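Succinate-semialdehyde dehydrogenase (NAD(P)(+)) (Marinobacter aquaeolei, PDB 3RH9) probably oxidises succinate semialdehyde to succinate with NAD(P)+ as the hydride acceptor. Local coordinates at residues A[78-83]-A[200-205]; A[117-122]-A[469-474]. One frame throughout, in Å; residues are numbered along the deposited sequence.

Interaction 1 (A[78-83]-A[200-205]); sequences EDIRDG and LDLPDG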
loop_
_atom_site.group_PDB
_atom_site.type_symbol
_atom_site.label_atom_id
_atom_site.label_comp_id
_atom_site.label_asym_id
_atom_site.label_seq_id
_atom_site.Cartn_x
_atom_site.Cartn_y
_atom_site.Cartn_z
ATOM N N GLU A 78 22.242 3.002 -14.959
ATOM C CA GLU A 78 23.687 2.779 -14.992
ATOM C C GLU A 78 24.459 4.089 -15.112
ATOM O O GLU A 78 25.430 4.312 -14.379
ATOM C CB GLU A 78 24.063 1.824 -16.118
ATOM C CG GLU A 78 23.992 0.356 -15.731
ATOM C CD GLU A 78 23.904 -0.571 -16.943
ATOM O OE1 GLU A 78 23.984 -0.087 -18.104
ATOM O OE2 GLU A 78 23.742 -1.792 -16.727
ATOM N N ASP A 79 24.018 4.946 -16.035
ATOM C CA ASP A 79 24.597 6.267 -16.202
ATOM C C ASP A 79 24.471 7.104 -14.919
ATOM O O ASP A 79 25.441 7.705 -14.475
ATOM C CB ASP A 79 23.955 7.009 -17.384
ATOM C CG ASP A 79 24.376 6.453 -18.744
ATOM O OD1 ASP A 79 25.236 5.535 -18.796
ATOM O OD2 ASP A 79 23.833 6.949 -19.771
ATOM N N ILE A 80 23.279 7.156 -14.335
ATOM C CA ILE A 80 23.095 7.898 -13.093
ATOM C C ILE A 80 23.993 7.358 -11.977
ATOM O O ILE A 80 24.642 8.122 -11.273
ATOM C CB ILE A 80 21.634 7.902 -12.628
ATOM C CG1 ILE A 80 20.769 8.714 -13.598
ATOM C CG2 ILE A 80 21.525 8.484 -11.245
ATOM C CD1 ILE A 80 19.275 8.483 -13.443
ATOM N N ARG A 81 24.047 6.040 -11.833
ATOM C CA ARG A 81 24.892 5.437 -10.809
ATOM C C ARG A 81 26.354 5.841 -10.983
ATOM O O ARG A 81 27.070 6.054 -10.000
ATOM C CB ARG A 81 24.754 3.916 -10.812
ATOM C CG ARG A 81 25.809 3.190 -9.998
ATOM C CD ARG A 81 26.852 2.580 -10.899
ATOM N NE ARG A 81 26.413 1.295 -11.436
ATOM C CZ ARG A 81 26.729 0.836 -12.647
ATOM N NH1 ARG A 81 27.478 1.565 -13.468
ATOM N NH2 ARG A 81 26.286 -0.354 -13.042
ATOM N N ASP A 82 26.782 5.947 -12.239
ATOM C CA ASP A 82 28.134 6.364 -12.575
ATOM C C ASP A 82 28.304 7.864 -12.378
ATOM O O ASP A 82 29.336 8.316 -11.884
ATOM C CB ASP A 82 28.467 5.993 -14.026
ATOM C CG ASP A 82 28.634 4.492 -14.232
ATOM O OD1 ASP A 82 28.720 3.761 -13.221
ATOM O OD2 ASP A 82 28.676 4.043 -15.406
ATOM N N GLY A 83 27.301 8.639 -12.779
ATOM C CA GLY A 83 27.313 10.075 -12.562
ATOM C C GLY A 83 27.479 10.440 -11.088
ATOM O O GLY A 83 28.292 11.294 -10.729
ATOM N N LEU A 200 22.920 13.484 -19.271
ATOM C CA LEU A 200 22.881 12.044 -19.425
ATOM C C LEU A 200 21.860 11.593 -20.469
ATOM O O LEU A 200 21.567 10.396 -20.594
ATOM C CB LEU A 200 22.591 11.390 -18.084
ATOM C CG LEU A 200 23.685 11.532 -17.034
ATOM C CD1 LEU A 200 23.346 10.687 -15.816
ATOM C CD2 LEU A 200 25.008 11.118 -17.618
ATOM N N ASP A 201 21.313 12.546 -21.218
ATOM C CA ASP A 201 20.387 12.195 -22.281
ATOM C C ASP A 201 19.156 11.413 -21.820
ATOM O O ASP A 201 18.710 10.486 -22.494
ATOM C CB ASP A 201 21.116 11.403 -23.362
ATOM C CG ASP A 201 21.222 12.165 -24.666
ATOM O OD1 ASP A 201 20.421 13.117 -24.876
ATOM O OD2 ASP A 201 22.108 11.808 -25.480
ATOM N N LEU A 202 18.609 11.788 -20.672
ATOM C CA LEU A 202 17.321 11.271 -20.247
ATOM C C LEU A 202 16.268 11.897 -21.150
ATOM O O LEU A 202 16.476 13.000 -21.660
ATOM C CB LEU A 202 17.053 11.657 -18.792
ATOM C CG LEU A 202 17.622 10.746 -17.697
ATOM C CD1 LEU A 202 18.905 10.038 -18.139
ATOM C CD2 LEU A 202 17.847 11.521 -16.393
ATOM N N PRO A 203 15.141 11.197 -21.363
ATOM C CA PRO A 203 13.996 11.778 -22.088
ATOM C C PRO A 203 13.466 13.062 -21.431
ATOM O O PRO A 203 13.363 13.140 -20.210
ATOM C CB PRO A 203 12.929 10.678 -22.006
ATOM C CG PRO A 203 13.698 9.411 -21.786
ATOM C CD PRO A 203 14.942 9.772 -21.030
ATOM N N ASP A 204 13.128 14.056 -22.239
ATOM C CA ASP A 204 12.525 15.274 -21.723
ATOM C C ASP A 204 11.252 14.950 -20.934
ATOM O O ASP A 204 10.274 14.463 -21.492
ATOM C CB ASP A 204 12.204 16.255 -22.865
ATOM C CG ASP A 204 13.407 17.095 -23.293
ATOM O OD1 ASP A 204 14.515 16.859 -22.766
ATOM O OD2 ASP A 204 13.248 17.992 -24.159
ATOM N N GLY A 205 11.263 15.231 -19.638
ATOM C CA GLY A 205 10.116 14.970 -18.791
ATOM C C GLY A 205 10.260 13.793 -17.835
ATOM O O GLY A 205 9.405 13.620 -16.979
#
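Leu200 reaches from the loop between helix 188-197 and strand 207-209 onto the flank of helix 70-86, and one methyl group, CD1, does nearly all of the touching. It settles against the backbone where Asp79 runs into Ile80: Leu200 CD1 lies 3.8 Å from Ile80 N and 3.9 Å from Asp79 C. On one side of this spot Leu200 CD1 meets the methylene Asp79 CB at 4.0 Å, and on the other Leu200 CD1 meets Ile80 CG1 at 3.9 Å. The side chains of Ile80 and Leu200 cross at about a right angle, a meeting of methyl and methylene rather than a long overlap. Ile80 sends CG1 beside its backbone N, anti to the carbonyl carbon (chi1 -68°); with chi2 extended (165°), Ile80 CD1 runs on toward the loop and lies 4.5 Å from Leu202 CD2, a loose contact. Met197, at the end of helix 188-197, touches both Ile80 and Leu202 and adds to this apolar patch. Asp79 contributes its CB while its carboxylate serves another purpose, OD1 pairing with Lys75 one helical turn earlier. Farther round the helix, Arg81 NH1 forms a salt bridge with Asp82 OD1, approaching from above the carboxylate plane. The carboxylate of Asp79 and the Arg81-Asp82 pair thus make their bonds away from the loop, and between the two segments the contact is apolar, resting on dispersion and the burial of aliphatic carbon.

Interaction 2 (A[117-122]-A[469-474]); sequences FDYCAK and EGLFEF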
loop_
_atom_site.group_PDB
_atom_site.type_symbol
_atom_site.label_atom_id
_atom_site.label_comp_id
_atom_site.label_asym_id
_atom_site.label_seq_id
_atom_site.Cartn_x
_atom_site.Cartn_y
_atom_site.Cartn_z
ATOM N N PHE A 117 20.847 2.814 -7.505
ATOM C CA PHE A 117 20.802 2.823 -8.948
ATOM C C PHE A 117 21.480 1.587 -9.503
ATOM O O PHE A 117 21.008 0.980 -10.460
ATOM C CB PHE A 117 21.420 4.113 -9.467
ATOM C CG PHE A 117 20.504 5.284 -9.345
ATOM C CD1 PHE A 117 20.651 6.184 -8.322
ATOM C CD2 PHE A 117 19.460 5.457 -10.239
ATOM C CE1 PHE A 117 19.791 7.260 -8.211
ATOM C CE2 PHE A 117 18.599 6.517 -10.129
ATOM C CZ PHE A 117 18.762 7.422 -9.123
ATOM N N ASP A 118 22.583 1.199 -8.885
ATOM C CA ASP A 118 23.268 0.005 -9.321
ATOM C C ASP A 118 22.350 -1.180 -9.119
ATOM O O ASP A 118 22.206 -2.027 -9.992
ATOM C CB ASP A 118 24.572 -0.213 -8.547
ATOM C CG ASP A 118 25.406 -1.344 -9.133
ATOM O OD1 ASP A 118 25.641 -1.359 -10.368
ATOM O OD2 ASP A 118 25.817 -2.231 -8.367
ATOM N N TYR A 119 21.717 -1.236 -7.961
ATOM C CA TYR A 119 20.963 -2.414 -7.626
ATOM C C TYR A 119 19.747 -2.525 -8.535
ATOM O O TYR A 119 19.362 -3.619 -8.944
ATOM C CB TYR A 119 20.566 -2.416 -6.160
ATOM C CG TYR A 119 19.647 -3.553 -5.858
ATOM C CD1 TYR A 119 18.273 -3.404 -5.990
ATOM C CD2 TYR A 119 20.150 -4.797 -5.476
ATOM C CE1 TYR A 119 17.425 -4.457 -5.736
ATOM C CE2 TYR A 119 19.297 -5.863 -5.214
ATOM C CZ TYR A 119 17.939 -5.680 -5.352
ATOM O OH TYR A 119 17.081 -6.715 -5.095
ATOM N N CYS A 120 19.161 -1.386 -8.876
ATOM C CA CYS A 120 18.006 -1.374 -9.766
ATOM C C CYS A 120 18.343 -1.709 -11.209
ATOM O O CYS A 120 17.523 -2.275 -11.927
ATOM C CB CYS A 120 17.289 -0.032 -9.690
ATOM S SG CYS A 120 16.169 0.041 -8.304
ATOM N N ALA A 121 19.545 -1.356 -11.639
ATOM C CA ALA A 121 19.992 -1.757 -12.966
ATOM C C ALA A 121 20.167 -3.281 -13.019
ATOM O O ALA A 121 19.699 -3.941 -13.951
ATOM C CB ALA A 121 21.273 -1.041 -13.342
ATOM N N LYS A 122 20.822 -3.845 -12.012
ATOM C CA LYS A 122 21.004 -5.285 -11.996
ATOM C C LYS A 122 19.688 -6.031 -11.923
ATOM O O LYS A 122 19.550 -7.088 -12.517
ATOM C CB LYS A 122 21.920 -5.724 -10.858
ATOM C CG LYS A 122 23.359 -5.292 -11.068
ATOM C CD LYS A 122 24.193 -5.445 -9.800
ATOM C CE LYS A 122 25.587 -4.849 -10.007
ATOM N NZ LYS A 122 26.458 -5.136 -8.834
ATOM N N GLU A 469 10.905 -5.860 -3.284
ATOM C CA GLU A 469 9.628 -5.189 -3.090
ATOM C C GLU A 469 9.736 -3.710 -3.451
ATOM O O GLU A 469 8.788 -3.126 -3.980
ATOM C CB GLU A 469 8.993 -5.457 -1.701
ATOM C CG GLU A 469 9.930 -5.885 -0.597
ATOM C CD GLU A 469 10.419 -7.327 -0.733
ATOM O OE1 GLU A 469 9.678 -8.261 -0.336
ATOM O OE2 GLU A 469 11.567 -7.535 -1.215
ATOM N N GLY A 470 10.908 -3.124 -3.216
ATOM C CA GLY A 470 11.138 -1.742 -3.597
ATOM C C GLY A 470 11.015 -1.510 -5.098
ATOM O O GLY A 470 10.528 -0.470 -5.550
ATOM N N LEU A 471 11.478 -2.477 -5.882
ATOM C CA LEU A 471 11.357 -2.399 -7.333
ATOM C C LEU A 471 9.900 -2.390 -7.772
ATOM O O LEU A 471 9.594 -1.891 -8.839
ATOM C CB LEU A 471 12.068 -3.575 -8.002
ATOM C CG LEU A 471 13.552 -3.465 -8.339
ATOM C CD1 LEU A 471 14.119 -4.852 -8.540
ATOM C CD2 LEU A 471 13.746 -2.621 -9.595
ATOM N N PHE A 472 9.014 -2.935 -6.944
ATOM C CA PHE A 472 7.590 -3.019 -7.285
ATOM C C PHE A 472 6.727 -1.877 -6.745
ATOM O O PHE A 472 5.506 -1.918 -6.862
ATOM C CB PHE A 472 6.992 -4.366 -6.848
ATOM C CG PHE A 472 7.331 -5.493 -7.769
ATOM C CD1 PHE A 472 8.532 -6.159 -7.652
ATOM C CD2 PHE A 472 6.453 -5.879 -8.765
ATOM C CE1 PHE A 472 8.850 -7.183 -8.508
ATOM C CE2 PHE A 472 6.765 -6.910 -9.623
ATOM C CZ PHE A 472 7.967 -7.554 -9.496
ATOM N N GLU A 473 7.348 -0.866 -6.161
ATOM C CA GLU A 473 6.589 0.232 -5.593
ATOM C C GLU A 473 5.880 1.056 -6.660
ATOM O O GLU A 473 4.691 1.355 -6.537
ATOM C CB GLU A 473 7.507 1.137 -4.771
ATOM C CG GLU A 473 7.923 0.548 -3.429
ATOM C CD GLU A 473 7.003 0.981 -2.301
ATOM O OE1 GLU A 473 5.761 0.759 -2.404
ATOM O OE2 GLU A 473 7.533 1.555 -1.313
ATOM N N PHE A 474 6.611 1.425 -7.706
ATOM C CA PHE A 474 6.059 2.315 -8.717
ATOM C C PHE A 474 5.384 1.644 -9.905
ATOM O O PHE A 474 5.298 2.236 -10.974
ATOM C CB PHE A 474 7.135 3.276 -9.203
ATOM C CG PHE A 474 7.659 4.146 -8.120
ATOM C CD1 PHE A 474 8.811 3.797 -7.436
ATOM C CD2 PHE A 474 6.969 5.286 -7.739
ATOM C CE1 PHE A 474 9.290 4.590 -6.427
ATOM C CE2 PHE A 474 7.438 6.077 -6.722
ATOM C CZ PHE A 474 8.602 5.730 -6.066
#
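Leu471, on the short helix 467-471, crosses to helix 103-123 and divides its two methyl groups between Cys120 and Tyr119. Leu471 CB points toward that helix but stays 5.5 Å from Cys120 SG; Leu471 CG, the branch point, already comes to 4.4 Å from Cys120 SG. Beyond it, Leu471 CD2 meets Cys120 SG at 3.8 Å, the nearest approach of the pair of segments, and rests against Cys120 CB as well. The other methyl, Leu471 CD1, comes to 4.4 Å from Tyr119 CE1, an oblique and looser approach to the ring. Cys120 holds SG anti to its carbonyl carbon (chi1 -83°), a rotation that turns the sulfur onto Leu471 CD2. Both buried side chains have a further neighbour in helix 162-174, Ser169 for Cys120 and Ala173 for Leu471, so the contact sits where three helices converge. The Tyr119 ring is stacked with His123 and also packs on Glu134 of the second subunit, while Glu469 OE1 is hydrogen-bonded to Tyr145 OH of that same subunit, which places the contact beside the dimer interface. As a join of sulfur, aliphatic and aromatic carbon, it depends on shape and burial, and polar bonding is left to the residues around it.

After the N-terminal strands and helix 48-61 come helix 70-86 and, past helix 88-99, helix 103-123, which packs beside it. Only afterwards does the chain return to the first of this pair: residues 200-205, past helix 188-197, close interaction 1 over 116 intervening residues. Interaction 2 closes far later, when 469-474 reaches back across 346 residues to 117-122. Since 117-122 lies inside the first loop and 469-474 beyond it, the two closures cross rather than nest. Neighbouring helices join them directly: Arg81 NH2 forms a salt bridge to Asp118 OD1, and Ile80 packs on the Phe117 ring. Together they tie the helical pair to the approach to strand 207-209 and to helix 467-471, just before strand 475-482.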